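Local coordinates for protein dual oxidase maturation factor 1 (Mus musculus, PDB 6WXU) that is probably required for the maturation of dual oxidase 1 and its transport from the endoplasmic reticulum to the plasma membrane, at residues A129-R133 with L134-Y138; L210-T213 with G214-L218; T86-A89 with F90-K93. All coordinates share one frame; numbering follows the deposited sequence.

Interaction 1 of 3, residues A129-R133 with L134-Y138. With NAG (2-acetamido-2-deoxy-beta-D-glucopyranose), chain E.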
ATOM      1  N   ALA B 129      -9.846 -12.695   9.479  1.00 45.17           N
ATOM      2  CA  ALA B 129      -9.600 -12.005  10.739  1.00 45.17           C
ATOM      3  C   ALA B 129      -9.380 -10.521  10.501  1.00 45.17           C
ATOM      4  O   ALA B 129      -8.533 -10.140   9.688  1.00 45.17           O
ATOM      5  CB  ALA B 129      -8.388 -12.592  11.458  1.00 45.17           C
ATOM      6  N   PHE B 130     -10.127  -9.690  11.223  1.00 43.80           N
ATOM      7  CA  PHE B 130      -9.971  -8.241  11.202  1.00 43.80           C
ATOM      8  C   PHE B 130      -9.717  -7.769  12.626  1.00 43.80           C
ATOM      9  O   PHE B 130     -10.557  -7.979  13.505  1.00 43.80           O
ATOM     10  CB  PHE B 130     -11.214  -7.560  10.629  1.00 43.80           C
ATOM     11  CG  PHE B 130     -11.635  -8.091   9.294  1.00 43.80           C
ATOM     12  CD1 PHE B 130     -12.424  -9.220   9.203  1.00 43.80           C
ATOM     13  CD2 PHE B 130     -11.256  -7.456   8.133  1.00 43.80           C
ATOM     14  CE1 PHE B 130     -12.809  -9.710   7.982  1.00 43.80           C
ATOM     15  CE2 PHE B 130     -11.641  -7.942   6.911  1.00 43.80           C
ATOM     16  CZ  PHE B 130     -12.419  -9.069   6.834  1.00 43.80           C
ATOM     17  N   ALA B 131      -8.577  -7.125  12.850  1.00 46.57           N
ATOM     18  CA  ALA B 131      -8.112  -6.793  14.190  1.00 46.57           C
ATOM     19  C   ALA B 131      -8.257  -5.304  14.470  1.00 46.57           C
ATOM     20  O   ALA B 131      -8.026  -4.472  13.592  1.00 46.57           O
ATOM     21  CB  ALA B 131      -6.654  -7.208  14.379  1.00 46.57           C
ATOM     22  N   TRP B 132      -8.639  -4.978  15.704  1.00 47.34           N
ATOM     23  CA  TRP B 132      -8.764  -3.598  16.155  1.00 47.34           C
ATOM     24  C   TRP B 132      -7.877  -3.317  17.361  1.00 47.34           C
ATOM     25  O   TRP B 132      -8.178  -2.430  18.158  1.00 47.34           O
ATOM     26  CB  TRP B 132     -10.216  -3.255  16.478  1.00 47.34           C
ATOM     27  CG  TRP B 132     -10.865  -4.173  17.453  1.00 47.34           C
ATOM     28  CD1 TRP B 132     -10.466  -4.431  18.725  1.00 47.34           C
ATOM     29  CD2 TRP B 132     -12.050  -4.939  17.242  1.00 47.34           C
ATOM     30  NE1 TRP B 132     -11.317  -5.323  19.316  1.00 47.34           N
ATOM     31  CE2 TRP B 132     -12.301  -5.650  18.424  1.00 47.34           C
ATOM     32  CE3 TRP B 132     -12.918  -5.101  16.164  1.00 47.34           C
ATOM     33  CZ2 TRP B 132     -13.383  -6.506  18.561  1.00 47.34           C
ATOM     34  CZ3 TRP B 132     -13.989  -5.949  16.302  1.00 47.34           C
ATOM     35  CH2 TRP B 132     -14.213  -6.643  17.491  1.00 47.34           C
ATOM     36  N   ARG B 133      -6.791  -4.069  17.514  1.00 54.89           N
ATOM     37  CA  ARG B 133      -5.876  -3.835  18.614  1.00 54.89           C
ATOM     38  C   ARG B 133      -5.274  -2.439  18.502  1.00 54.89           C
ATOM     39  O   ARG B 133      -5.435  -1.739  17.501  1.00 54.89           O
ATOM     40  CB  ARG B 133      -4.769  -4.886  18.633  1.00 54.89           C
ATOM     41  CG  ARG B 133      -5.251  -6.318  18.588  1.00 54.89           C
ATOM     42  CD  ARG B 133      -4.151  -7.281  19.010  1.00 54.89           C
ATOM     43  NE  ARG B 133      -4.196  -7.567  20.443  1.00 54.89           N
ATOM     44  CZ  ARG B 133      -4.679  -8.688  20.973  1.00 54.89           C
ATOM     45  NH1 ARG B 133      -5.152  -9.646  20.188  1.00 54.89           N
ATOM     46  NH2 ARG B 133      -4.683  -8.857  22.287  1.00 54.89           N
ATOM     47  N   LEU B 134      -4.569  -2.031  19.557  1.00 55.72           N
ATOM     48  CA  LEU B 134      -4.033  -0.678  19.601  1.00 55.72           C
ATOM     49  C   LEU B 134      -2.959  -0.438  18.549  1.00 55.72           C
ATOM     50  O   LEU B 134      -2.748   0.712  18.155  1.00 55.72           O
ATOM     51  CB  LEU B 134      -3.481  -0.376  20.991  1.00 55.72           C
ATOM     52  CG  LEU B 134      -4.163   0.794  21.697  1.00 55.72           C
ATOM     53  CD1 LEU B 134      -5.658   0.549  21.790  1.00 55.72           C
ATOM     54  CD2 LEU B 134      -3.567   1.013  23.074  1.00 55.72           C
ATOM     55  N   GLY B 135      -2.287  -1.484  18.082  1.00 56.86           N
ATOM     56  CA  GLY B 135      -1.284  -1.351  17.050  1.00 56.86           C
ATOM     57  C   GLY B 135      -1.771  -1.579  15.637  1.00 56.86           C
ATOM     58  O   GLY B 135      -0.953  -1.571  14.710  1.00 56.86           O
ATOM     59  N   ARG B 136      -3.072  -1.770  15.435  1.00 54.66           N
ATOM     60  CA  ARG B 136      -3.643  -2.089  14.137  1.00 54.66           C
ATOM     61  C   ARG B 136      -4.657  -1.028  13.734  1.00 54.66           C
ATOM     62  O   ARG B 136      -5.030  -0.156  14.522  1.00 54.66           O
ATOM     63  CB  ARG B 136      -4.310  -3.467  14.162  1.00 54.66           C
ATOM     64  CG  ARG B 136      -3.496  -4.520  14.868  1.00 54.66           C
ATOM     65  CD  ARG B 136      -2.239  -4.837  14.099  1.00 54.66           C
ATOM     66  NE  ARG B 136      -2.538  -5.460  12.816  1.00 54.66           N
ATOM     67  CZ  ARG B 136      -2.762  -6.758  12.654  1.00 54.66           C
ATOM     68  NH1 ARG B 136      -2.726  -7.572  13.698  1.00 54.66           N
ATOM     69  NH2 ARG B 136      -3.025  -7.244  11.450  1.00 54.66           N
ATOM     70  N   SER B 137      -5.107  -1.117  12.485  1.00 49.21           N
ATOM     71  CA  SER B 137      -6.139  -0.236  11.952  1.00 49.21           C
ATOM     72  C   SER B 137      -7.186  -1.084  11.256  1.00 49.21           C
ATOM     73  O   SER B 137      -6.885  -1.749  10.261  1.00 49.21           O
ATOM     74  CB  SER B 137      -5.549   0.781  10.977  1.00 49.21           C
ATOM     75  OG  SER B 137      -4.965   0.122   9.874  1.00 49.21           O
ATOM     76  N   TYR B 138      -8.413  -1.063  11.777  1.00 46.04           N
ATOM     77  CA  TYR B 138      -9.480  -1.849  11.174  1.00 46.04           C
ATOM     78  C   TYR B 138      -9.846  -1.329   9.792  1.00 46.04           C
ATOM     79  O   TYR B 138     -10.169  -2.120   8.901  1.00 46.04           O
ATOM     80  CB  TYR B 138     -10.704  -1.840  12.086  1.00 46.04           C
ATOM     81  CG  TYR B 138     -11.737  -2.884  11.768  1.00 46.04           C
ATOM     82  CD1 TYR B 138     -12.596  -2.733  10.697  1.00 46.04           C
ATOM     83  CD2 TYR B 138     -11.868  -4.012  12.551  1.00 46.04           C
ATOM     84  CE1 TYR B 138     -13.539  -3.679  10.406  1.00 46.04           C
ATOM     85  CE2 TYR B 138     -12.815  -4.963  12.270  1.00 46.04           C
ATOM     86  CZ  TYR B 138     -13.647  -4.789  11.193  1.00 46.04           C
ATOM     87  OH  TYR B 138     -14.599  -5.726  10.894  1.00 46.04           O
TER
HETATM   88  C1  NAG E   1      -8.594 -16.200  12.711  1.00 47.26           C
HETATM   89  C2  NAG E   1      -8.025 -17.553  13.136  1.00 47.26           C
HETATM   90  C3  NAG E   1      -6.529 -17.628  12.835  1.00 47.26           C
HETATM   91  C4  NAG E   1      -6.230 -17.239  11.394  1.00 47.26           C
HETATM   92  C5  NAG E   1      -6.870 -15.894  11.079  1.00 47.26           C
HETATM   93  C6  NAG E   1      -6.735 -15.496   9.629  1.00 47.26           C
HETATM   94  C7  NAG E   1      -9.007 -18.789  15.021  1.00 47.26           C
HETATM   95  C8  NAG E   1      -9.142 -18.862  16.508  1.00 47.26           C
HETATM   96  N2  NAG E   1      -8.264 -17.782  14.551  1.00 47.26           N
HETATM   97  O3  NAG E   1      -6.076 -18.953  13.073  1.00 47.26           O
HETATM   98  O4  NAG E   1      -4.820 -17.123  11.233  1.00 47.26           O
HETATM   99  O5  NAG E   1      -8.275 -15.954  11.355  1.00 47.26           O
HETATM  100  O6  NAG E   1      -7.043 -16.583   8.767  1.00 47.26           O
HETATM  101  O7  NAG E   1      -9.544 -19.601  14.279  1.00 47.26           O

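Interaction 2 of 3, residues L210-T213 with G214-L218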
ATOM      1  N   LEU B 210      -3.134 -15.951  45.149  1.00 73.99           N
ATOM      2  CA  LEU B 210      -4.129 -16.712  44.397  1.00 73.99           C
ATOM      3  C   LEU B 210      -5.447 -15.949  44.300  1.00 73.99           C
ATOM      4  O   LEU B 210      -6.112 -15.969  43.255  1.00 73.99           O
ATOM      5  CB  LEU B 210      -4.346 -18.081  45.035  1.00 73.99           C
ATOM      6  CG  LEU B 210      -3.247 -19.108  44.768  1.00 73.99           C
ATOM      7  CD1 LEU B 210      -3.573 -20.429  45.432  1.00 73.99           C
ATOM      8  CD2 LEU B 210      -3.062 -19.295  43.281  1.00 73.99           C
ATOM      9  N   LEU B 211      -5.838 -15.267  45.377  1.00 71.60           N
ATOM     10  CA  LEU B 211      -7.056 -14.463  45.342  1.00 71.60           C
ATOM     11  C   LEU B 211      -6.964 -13.360  44.297  1.00 71.60           C
ATOM     12  O   LEU B 211      -7.950 -13.056  43.620  1.00 71.60           O
ATOM     13  CB  LEU B 211      -7.332 -13.868  46.720  1.00 71.60           C
ATOM     14  CG  LEU B 211      -7.947 -14.809  47.746  1.00 71.60           C
ATOM     15  CD1 LEU B 211      -8.096 -14.099  49.071  1.00 71.60           C
ATOM     16  CD2 LEU B 211      -9.289 -15.291  47.258  1.00 71.60           C
ATOM     17  N   ALA B 212      -5.793 -12.742  44.154  1.00 67.18           N
ATOM     18  CA  ALA B 212      -5.623 -11.730  43.119  1.00 67.18           C
ATOM     19  C   ALA B 212      -5.685 -12.352  41.732  1.00 67.18           C
ATOM     20  O   ALA B 212      -6.288 -11.781  40.815  1.00 67.18           O
ATOM     21  CB  ALA B 212      -4.304 -10.993  43.319  1.00 67.18           C
ATOM     22  N   THR B 213      -5.069 -13.522  41.561  1.00 66.45           N
ATOM     23  CA  THR B 213      -5.155 -14.224  40.287  1.00 66.45           C
ATOM     24  C   THR B 213      -6.601 -14.482  39.888  1.00 66.45           C
ATOM     25  O   THR B 213      -6.931 -14.450  38.698  1.00 66.45           O
ATOM     26  CB  THR B 213      -4.377 -15.536  40.363  1.00 66.45           C
ATOM     27  OG1 THR B 213      -3.024 -15.262  40.745  1.00 66.45           O
ATOM     28  CG2 THR B 213      -4.375 -16.235  39.026  1.00 66.45           C
ATOM     29  N   GLY B 214      -7.474 -14.730  40.859  1.00 63.98           N
ATOM     30  CA  GLY B 214      -8.880 -14.923  40.560  1.00 63.98           C
ATOM     31  C   GLY B 214      -9.645 -13.634  40.333  1.00 63.98           C
ATOM     32  O   GLY B 214     -10.490 -13.544  39.433  1.00 63.98           O
ATOM     33  N   LEU B 215      -9.355 -12.619  41.149  1.00 61.53           N
ATOM     34  CA  LEU B 215     -10.094 -11.365  41.057  1.00 61.53           C
ATOM     35  C   LEU B 215      -9.816 -10.638  39.754  1.00 61.53           C
ATOM     36  O   LEU B 215     -10.704  -9.961  39.228  1.00 61.53           O
ATOM     37  CB  LEU B 215      -9.761 -10.465  42.241  1.00 61.53           C
ATOM     38  CG  LEU B 215     -10.319 -10.911  43.591  1.00 61.53           C
ATOM     39  CD1 LEU B 215      -9.836  -9.985  44.685  1.00 61.53           C
ATOM     40  CD2 LEU B 215     -11.832 -10.949  43.557  1.00 61.53           C
ATOM     41  N   PHE B 216      -8.611 -10.761  39.206  1.00 58.29           N
ATOM     42  CA  PHE B 216      -8.354 -10.080  37.943  1.00 58.29           C
ATOM     43  C   PHE B 216      -9.006 -10.788  36.763  1.00 58.29           C
ATOM     44  O   PHE B 216      -9.393 -10.131  35.791  1.00 58.29           O
ATOM     45  CB  PHE B 216      -6.856  -9.917  37.730  1.00 58.29           C
ATOM     46  CG  PHE B 216      -6.268  -8.796  38.528  1.00 58.29           C
ATOM     47  CD1 PHE B 216      -6.393  -7.492  38.101  1.00 58.29           C
ATOM     48  CD2 PHE B 216      -5.617  -9.044  39.717  1.00 58.29           C
ATOM     49  CE1 PHE B 216      -5.868  -6.460  38.834  1.00 58.29           C
ATOM     50  CE2 PHE B 216      -5.090  -8.015  40.455  1.00 58.29           C
ATOM     51  CZ  PHE B 216      -5.215  -6.722  40.013  1.00 58.29           C
ATOM     52  N   GLN B 217      -9.176 -12.107  36.833  1.00 57.34           N
ATOM     53  CA  GLN B 217      -9.962 -12.789  35.811  1.00 57.34           C
ATOM     54  C   GLN B 217     -11.418 -12.348  35.864  1.00 57.34           C
ATOM     55  O   GLN B 217     -12.036 -12.078  34.826  1.00 57.34           O
ATOM     56  CB  GLN B 217      -9.854 -14.301  35.984  1.00 57.34           C
ATOM     57  CG  GLN B 217      -8.447 -14.832  35.867  1.00 57.34           C
ATOM     58  CD  GLN B 217      -8.383 -16.326  36.056  1.00 57.34           C
ATOM     59  OE1 GLN B 217      -9.373 -17.028  35.869  1.00 57.34           O
ATOM     60  NE2 GLN B 217      -7.218 -16.822  36.435  1.00 57.34           N
ATOM     61  N   LEU B 218     -11.984 -12.263  37.069  1.00 53.68           N
ATOM     62  CA  LEU B 218     -13.360 -11.790  37.178  1.00 53.68           C
ATOM     63  C   LEU B 218     -13.494 -10.340  36.734  1.00 53.68           C
ATOM     64  O   LEU B 218     -14.539  -9.946  36.203  1.00 53.68           O
ATOM     65  CB  LEU B 218     -13.864 -11.965  38.606  1.00 53.68           C
ATOM     66  CG  LEU B 218     -13.972 -13.413  39.081  1.00 53.68           C
ATOM     67  CD1 LEU B 218     -14.763 -13.487  40.365  1.00 53.68           C
ATOM     68  CD2 LEU B 218     -14.602 -14.281  38.015  1.00 53.68           C
TER

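Interaction 3 of 3, residues T86-A89 with F90-K93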
ATOM      1  N   THR B  86     -25.546 -14.731  -1.488  1.00 42.55           N
ATOM      2  CA  THR B  86     -24.757 -14.549  -2.691  1.00 42.55           C
ATOM      3  C   THR B  86     -23.300 -14.879  -2.400  1.00 42.55           C
ATOM      4  O   THR B  86     -22.873 -14.940  -1.246  1.00 42.55           O
ATOM      5  CB  THR B  86     -24.882 -13.117  -3.207  1.00 42.55           C
ATOM      6  OG1 THR B  86     -24.343 -12.212  -2.240  1.00 42.55           O
ATOM      7  CG2 THR B  86     -26.333 -12.771  -3.446  1.00 42.55           C
ATOM      8  N   TYR B  87     -22.526 -15.100  -3.456  1.00 40.74           N
ATOM      9  CA  TYR B  87     -21.144 -15.518  -3.287  1.00 40.74           C
ATOM     10  C   TYR B  87     -20.152 -14.467  -3.763  1.00 40.74           C
ATOM     11  O   TYR B  87     -19.328 -14.001  -2.976  1.00 40.74           O
ATOM     12  CB  TYR B  87     -20.904 -16.843  -4.018  1.00 40.74           C
ATOM     13  CG  TYR B  87     -19.515 -17.398  -3.827  1.00 40.74           C
ATOM     14  CD1 TYR B  87     -18.820 -17.192  -2.650  1.00 40.74           C
ATOM     15  CD2 TYR B  87     -18.896 -18.117  -4.830  1.00 40.74           C
ATOM     16  CE1 TYR B  87     -17.556 -17.688  -2.477  1.00 40.74           C
ATOM     17  CE2 TYR B  87     -17.632 -18.618  -4.662  1.00 40.74           C
ATOM     18  CZ  TYR B  87     -16.967 -18.401  -3.484  1.00 40.74           C
ATOM     19  OH  TYR B  87     -15.701 -18.898  -3.308  1.00 40.74           O
ATOM     20  N   LYS B  88     -20.211 -14.068  -5.027  1.00 40.91           N
ATOM     21  CA  LYS B  88     -19.171 -13.227  -5.597  1.00 40.91           C
ATOM     22  C   LYS B  88     -19.801 -12.261  -6.588  1.00 40.91           C
ATOM     23  O   LYS B  88     -21.003 -12.309  -6.854  1.00 40.91           O
ATOM     24  CB  LYS B  88     -18.093 -14.072  -6.269  1.00 40.91           C
ATOM     25  CG  LYS B  88     -18.591 -14.838  -7.469  1.00 40.91           C
ATOM     26  CD  LYS B  88     -17.489 -15.663  -8.083  1.00 40.91           C
ATOM     27  CE  LYS B  88     -17.983 -16.413  -9.298  1.00 40.91           C
ATOM     28  NZ  LYS B  88     -16.906 -17.233  -9.905  1.00 40.91           N
ATOM     29  N   ALA B  89     -18.974 -11.377  -7.130  1.00 41.03           N
ATOM     30  CA  ALA B  89     -19.425 -10.404  -8.105  1.00 41.03           C
ATOM     31  C   ALA B  89     -19.434 -11.013  -9.502  1.00 41.03           C
ATOM     32  O   ALA B  89     -18.715 -11.970  -9.793  1.00 41.03           O
ATOM     33  CB  ALA B  89     -18.537  -9.165  -8.073  1.00 41.03           C
ATOM     34  N   PHE B  90     -20.268 -10.442 -10.368  1.00 39.53           N
ATOM     35  CA  PHE B  90     -20.414 -10.896 -11.752  1.00 39.53           C
ATOM     36  C   PHE B  90     -20.923 -12.333 -11.815  1.00 39.53           C
ATOM     37  O   PHE B  90     -20.539 -13.108 -12.692  1.00 39.53           O
ATOM     38  CB  PHE B  90     -19.105 -10.747 -12.531  1.00 39.53           C
ATOM     39  CG  PHE B  90     -18.488  -9.389 -12.417  1.00 39.53           C
ATOM     40  CD1 PHE B  90     -18.883  -8.362 -13.247  1.00 39.53           C
ATOM     41  CD2 PHE B  90     -17.518  -9.135 -11.471  1.00 39.53           C
ATOM     42  CE1 PHE B  90     -18.321  -7.118 -13.132  1.00 39.53           C
ATOM     43  CE2 PHE B  90     -16.955  -7.892 -11.353  1.00 39.53           C
ATOM     44  CZ  PHE B  90     -17.358  -6.884 -12.182  1.00 39.53           C
ATOM     45  N   SER B  91     -21.797 -12.691 -10.880  1.00 41.30           N
ATOM     46  CA  SER B  91     -22.401 -14.016 -10.863  1.00 41.30           C
ATOM     47  C   SER B  91     -23.742 -13.976 -10.145  1.00 41.30           C
ATOM     48  O   SER B  91     -23.808 -13.587  -8.974  1.00 41.30           O
ATOM     49  CB  SER B  91     -21.473 -15.026 -10.190  1.00 41.30           C
ATOM     50  OG  SER B  91     -21.942 -16.349 -10.374  1.00 41.30           O
ATOM     51  N   PRO B  92     -24.825 -14.370 -10.801  1.00 39.01           N
ATOM     52  CA  PRO B  92     -26.135 -14.346 -10.144  1.00 39.01           C
ATOM     53  C   PRO B  92     -26.422 -15.585  -9.312  1.00 39.01           C
ATOM     54  O   PRO B  92     -27.573 -15.826  -8.938  1.00 39.01           O
ATOM     55  CB  PRO B  92     -27.100 -14.241 -11.324  1.00 39.01           C
ATOM     56  CG  PRO B  92     -26.404 -14.950 -12.410  1.00 39.01           C
ATOM     57  CD  PRO B  92     -24.939 -14.673 -12.234  1.00 39.01           C
ATOM     58  N   LYS B  93     -25.394 -16.375  -9.016  1.00 42.30           N
ATOM     59  CA  LYS B  93     -25.558 -17.654  -8.339  1.00 42.30           C
ATOM     60  C   LYS B  93     -25.469 -17.493  -6.829  1.00 42.30           C
ATOM     61  O   LYS B  93     -24.668 -16.706  -6.322  1.00 42.30           O
ATOM     62  CB  LYS B  93     -24.495 -18.639  -8.812  1.00 42.30           C
ATOM     63  CG  LYS B  93     -24.628 -19.030 -10.259  1.00 42.30           C
ATOM     64  CD  LYS B  93     -25.860 -19.875 -10.467  1.00 42.30           C
ATOM     65  CE  LYS B  93     -26.023 -20.259 -11.920  1.00 42.30           C
ATOM     66  NZ  LYS B  93     -26.268 -19.067 -12.769  1.00 42.30           N
TER

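Interaction 1 of 3, residues A129-R133 with L134-Y138
Y138 folds back against F130 and W132 and closes the short turn that follows strand 128-130. Its CG is anti to the backbone N (chi1 -165°), which carries the ring back along the preceding strand. Y138 CE2 lies 3.5 Å from F130 CB. The two rings meet obliquely, their planes 34° apart. On the indole side, Y138 CE2 sits at the edge of the W132 ring, 3.9 Å from W132 CE3, and the two side chains run side by side. The Y138 hydroxyl is bonded to A158 O, which fixes the far end of the ring.

Bends at chi2 and chi3 lay the R136 guanidinium over A131. One face of the group rests on A131 CB, which is 4.0 Å from R136 NH1 and off-centre, toward the rim. The charge is met by a salt bridge from NH2 to E141. A129 CB touches O5 of the sugar NAG at 3.4 Å.

R136 N donates to R133 O at 3.1 Å, nearly straight at 163°. This bond closes a type I beta turn from R133 to R136. The turn links strand 128-130, outermost within this chain in the antiparallel sheet of the predicted extracellular part, to helix 138-147.

Interaction 2 of 3, residues L210-T213 with G214-L218
A212 and F216 meet one helical turn apart. F216 N donates to A212 O at 3.0 Å, and the phenyl ring lies beside the same acceptor. A212 O sits at the ring edge, near its plane, on the CD2 side. A212 CB reaches F216 CE2 at a looser 4.2 Å. CG of F216 is anti to its own carbonyl carbon (chi1 -78°), and this brings the CD2 edge to the oxygen.

L215 does much the same one residue earlier. L215 N donates to L211 O at 2.9 Å, and the L215 side chain starts out beside that oxygen. G214 N donates to L210 O at 3.0 Å, with a weak i to i+3 branch to L211 O. On another side of the helix, T213 and Q217 lie alongside each other, pointing the same way. The aliphatic part of Q217 passes T213 O.

The three main bonds are the i to i+4 bonds of an alpha helix, here the predicted membrane-spanning helix 203-224. Through them the amides of G214, L215 and F216 bond back to L210, L211 and A212.

T213 OG1 hydrogen-bonds M209 O, one turn earlier in the same helix. T213 CG2 is on the side of the Q217 side chain. Further out, I67 of helix 50-72 packs on both T213 and Q217. Helix 170-199 supplies C190 against T213, and M183, V186 and A187 against F216. L215 and L218 meet I262 of helix 249-273, and T254 of that helix touches Q217.

Interaction 3 of 3, residues T86-A89 with F90-K93
The chain from T86 to A89 runs out and the chain from F90 to K93 runs back, their end-to-end directions 159° apart. Together they are the loop of a beta hairpin. It joins the consecutive antiparallel strands 77-86 and 94-103 in the sheet of the predicted extracellular part. At the base of the loop the CA atoms of T86 and K93 are 6.5 Å apart. No hydrogen bond joins the two segments. F90 has positive phi (62°), a left-handed conformation, and it helps to turn the chain at the far end of the loop.

The side-chain contacts are few. A89 CB lies 3.5 Å from F90 CD2, a contact between neighbours at the bend. F90 also faces a second protein chain of the assembly. Its backbone N is hydrogen-bonded to an acidic side chain there, and F90 packs on a basic side chain of that chain. T86 and Y87 are held from outside the loop. T86 OG1 is bonded to D152, and Y87 OH to Y126. A mannose of a glycan touches the Y87 side chain.

K88 reaches across to S91 with its aliphatic part. Its first torsion (chi1 65°) tucks CG in over the main chain, and the rest of the side chain is extended. S91 CB lies alongside it, 4.0 Å from K88 CG and 3.9 Å from K88 CE.

The three contacts follow one another along the chain as interaction 3, interaction 1 and interaction 2. Interactions 1 and 3 both adjoin the same antiparallel sheet, their centres about 29 Å apart. Interaction 3 is a surface loop whose neighbours include other protein chains and a mannose. Interaction 1 is partly buried, with aromatic packing inside and a charged, sugar-facing outside. Interaction 2 sits in a predicted membrane helix, about 38 Å from interaction 3 by nearest atoms and across the centre of the chain. Three main-chain i to i+4 bonds cross interaction 2, where interaction 1 has one turn bond and interaction 3 has none. Helix 170-199 touches both interactions 1 and 2.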